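Local atomic coordinates of single-stranded DNA-binding protein WHY1, chloroplastic (Solanum tuberosum, PDB entry 1L3A), a protein that binds single-stranded DNA as a homotetramer and activates transcription of the pathogenesis-related gene PR-10a in plant defence. Residues C[74-79]-C[97-102]. Sequence-based numbering, arbitrary orientation.
Sequences GMVMLQ and FSLSVT
The flat groups that face one another here are the peptide units of Val76 and Leu78 on one strand and of Leu99 and Phe97 on the other, joined by two pairs of backbone hydrogen bonds. Val76 with Leu99, and Leu78 with Phe97, are antiparallel hydrogen-bonded pairs; Val76 N reaches Leu99 O at 3.0 Å, and Leu99 N returns to Val76 O at 2.7 Å. The Phe97 ring turns away from the partner strand and stacks on His120.

On the face bearing Leu78 and Leu99, the two side chains cross, CD1 of Leu78 lying 3.8 Å from CD1 of Leu99. The reverse face illustrates how a flexible thioether covers a small residue at a non-hydrogen-bonded pair: bends at chi2 (63°) and chi3 fold Met77 over Ser98, bringing SD to 3.6 Å from Ser98 CB. Beyond the last direct bond, one water continues the connection, donating to Gly74 O (2.7 Å) and accepting from Val101 N (3.0 Å), where Ser100 and Glu103 form a capping box at the start of helix 101-108.

The contact joins the two strands of the hairpin 68-85/88-99, the second of them outermost in its sheet within this chain, at the end away from the turn and just before helix 101-108. Strand 49-62 flanks segment 74-79, strands 116-120 and 132-140 cover the Leu78-Leu99 face through Phe118 and Leu136, and Tyr42 of a neighbouring subunit packs on Val101.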
loop_
_atom_site.group_PDB
_atom_site.type_symbol
_atom_site.label_atom_id
_atom_site.label_comp_id
_atom_site.label_asym_id
_atom_site.label_seq_id
_atom_site.Cartn_x
_atom_site.Cartn_y
_atom_site.Cartn_z
ATOM N N GLY C 74 -5.947 2.683 -17.651
ATOM C CA GLY C 74 -4.688 2.115 -18.078
ATOM C C GLY C 74 -4.815 0.608 -17.871
ATOM O O GLY C 74 -5.866 0.119 -17.443
ATOM N N MET C 75 -3.750 -0.123 -18.177
ATOM C CA MET C 75 -3.715 -1.573 -18.025
ATOM C C MET C 75 -2.278 -2.076 -17.965
ATOM O O MET C 75 -1.327 -1.311 -18.071
ATOM C CB MET C 75 -4.435 -2.232 -19.202
ATOM C CG MET C 75 -3.923 -1.751 -20.540
ATOM S SD MET C 75 -5.069 -2.086 -21.893
ATOM C CE MET C 75 -6.312 -0.801 -21.634
ATOM N N VAL C 76 -2.139 -3.378 -17.775
ATOM C CA VAL C 76 -0.845 -4.022 -17.740
ATOM C C VAL C 76 -0.782 -4.982 -18.935
ATOM O O VAL C 76 -1.698 -5.772 -19.161
ATOM C CB VAL C 76 -0.646 -4.807 -16.422
ATOM C CG1 VAL C 76 0.521 -5.785 -16.568
ATOM C CG2 VAL C 76 -0.379 -3.831 -15.266
ATOM N N MET C 77 0.297 -4.892 -19.697
ATOM C CA MET C 77 0.509 -5.734 -20.864
ATOM C C MET C 77 1.480 -6.858 -20.518
ATOM O O MET C 77 2.560 -6.608 -19.983
ATOM C CB MET C 77 1.100 -4.902 -22.004
ATOM C CG MET C 77 0.920 -5.523 -23.386
ATOM S SD MET C 77 -0.836 -5.643 -23.784
ATOM C CE MET C 77 -1.359 -3.954 -23.282
ATOM N N LEU C 78 1.078 -8.089 -20.819
ATOM C CA LEU C 78 1.905 -9.268 -20.583
ATOM C C LEU C 78 2.402 -9.725 -21.950
ATOM O O LEU C 78 1.637 -9.741 -22.908
ATOM C CB LEU C 78 1.086 -10.403 -19.943
ATOM C CG LEU C 78 0.430 -10.140 -18.587
ATOM C CD1 LEU C 78 -0.361 -11.370 -18.125
ATOM C CD2 LEU C 78 1.501 -9.808 -17.583
ATOM N N GLN C 79 3.678 -10.074 -22.043
ATOM C CA GLN C 79 4.238 -10.551 -23.300
ATOM C C GLN C 79 4.933 -11.868 -23.015
ATOM O O GLN C 79 5.786 -11.944 -22.130
ATOM C CB GLN C 79 5.234 -9.540 -23.882
ATOM C CG GLN C 79 4.580 -8.270 -24.422
ATOM C CD GLN C 79 5.577 -7.301 -25.034
ATOM O OE1 GLN C 79 6.233 -7.651 -26.042
ATOM N NE2 GLN C 79 5.704 -6.182 -24.501
ATOM N N PHE C 97 -0.919 -10.300 -24.101
ATOM C CA PHE C 97 -2.210 -10.373 -23.416
ATOM C C PHE C 97 -2.360 -9.188 -22.456
ATOM O O PHE C 97 -1.572 -9.023 -21.527
ATOM C CB PHE C 97 -2.338 -11.675 -22.629
ATOM C CG PHE C 97 -3.754 -12.006 -22.243
ATOM C CD1 PHE C 97 -4.558 -12.774 -23.094
ATOM C CD2 PHE C 97 -4.295 -11.541 -21.043
ATOM C CE1 PHE C 97 -5.890 -13.079 -22.754
ATOM C CE2 PHE C 97 -5.620 -11.836 -20.689
ATOM C CZ PHE C 97 -6.425 -12.608 -21.543
ATOM N N SER C 98 -3.380 -8.370 -22.661
ATOM C CA SER C 98 -3.560 -7.207 -21.809
ATOM C C SER C 98 -4.456 -7.495 -20.616
ATOM O O SER C 98 -5.464 -8.175 -20.744
ATOM C CB SER C 98 -4.170 -6.073 -22.619
ATOM O OG SER C 98 -5.530 -6.359 -22.860
ATOM N N LEU C 99 -4.089 -6.966 -19.456
ATOM C CA LEU C 99 -4.889 -7.151 -18.257
ATOM C C LEU C 99 -5.494 -5.812 -17.869
ATOM O O LEU C 99 -4.776 -4.826 -17.730
ATOM C CB LEU C 99 -4.033 -7.648 -17.089
ATOM C CG LEU C 99 -3.247 -8.957 -17.145
ATOM C CD1 LEU C 99 -2.404 -9.036 -15.874
ATOM C CD2 LEU C 99 -4.178 -10.169 -17.244
ATOM N N SER C 100 -6.814 -5.784 -17.714
ATOM C CA SER C 100 -7.532 -4.584 -17.305
ATOM C C SER C 100 -7.367 -4.511 -15.804
ATOM O O SER C 100 -6.919 -5.475 -15.170
ATOM C CB SER C 100 -9.026 -4.718 -17.602
ATOM O OG SER C 100 -9.582 -5.776 -16.831
ATOM N N VAL C 101 -7.767 -3.390 -15.224
ATOM C CA VAL C 101 -7.653 -3.223 -13.787
ATOM C C VAL C 101 -8.422 -4.306 -13.024
ATOM O O VAL C 101 -7.974 -4.754 -11.972
ATOM C CB VAL C 101 -8.173 -1.848 -13.344
ATOM C CG1 VAL C 101 -7.342 -0.750 -13.984
ATOM C CG2 VAL C 101 -9.638 -1.712 -13.719
ATOM N N THR C 102 -9.574 -4.721 -13.547
ATOM C CA THR C 102 -10.379 -5.739 -12.882
ATOM C C THR C 102 -9.670 -7.090 -12.904
ATOM O O THR C 102 -9.716 -7.846 -11.932
ATOM C CB THR C 102 -11.772 -5.874 -13.544
ATOM O OG1 THR C 102 -12.501 -4.653 -13.369
ATOM C CG2 THR C 102 -12.558 -6.996 -12.906
HETATM O O HOH W 1 -8.270 -1.193 -17.267
#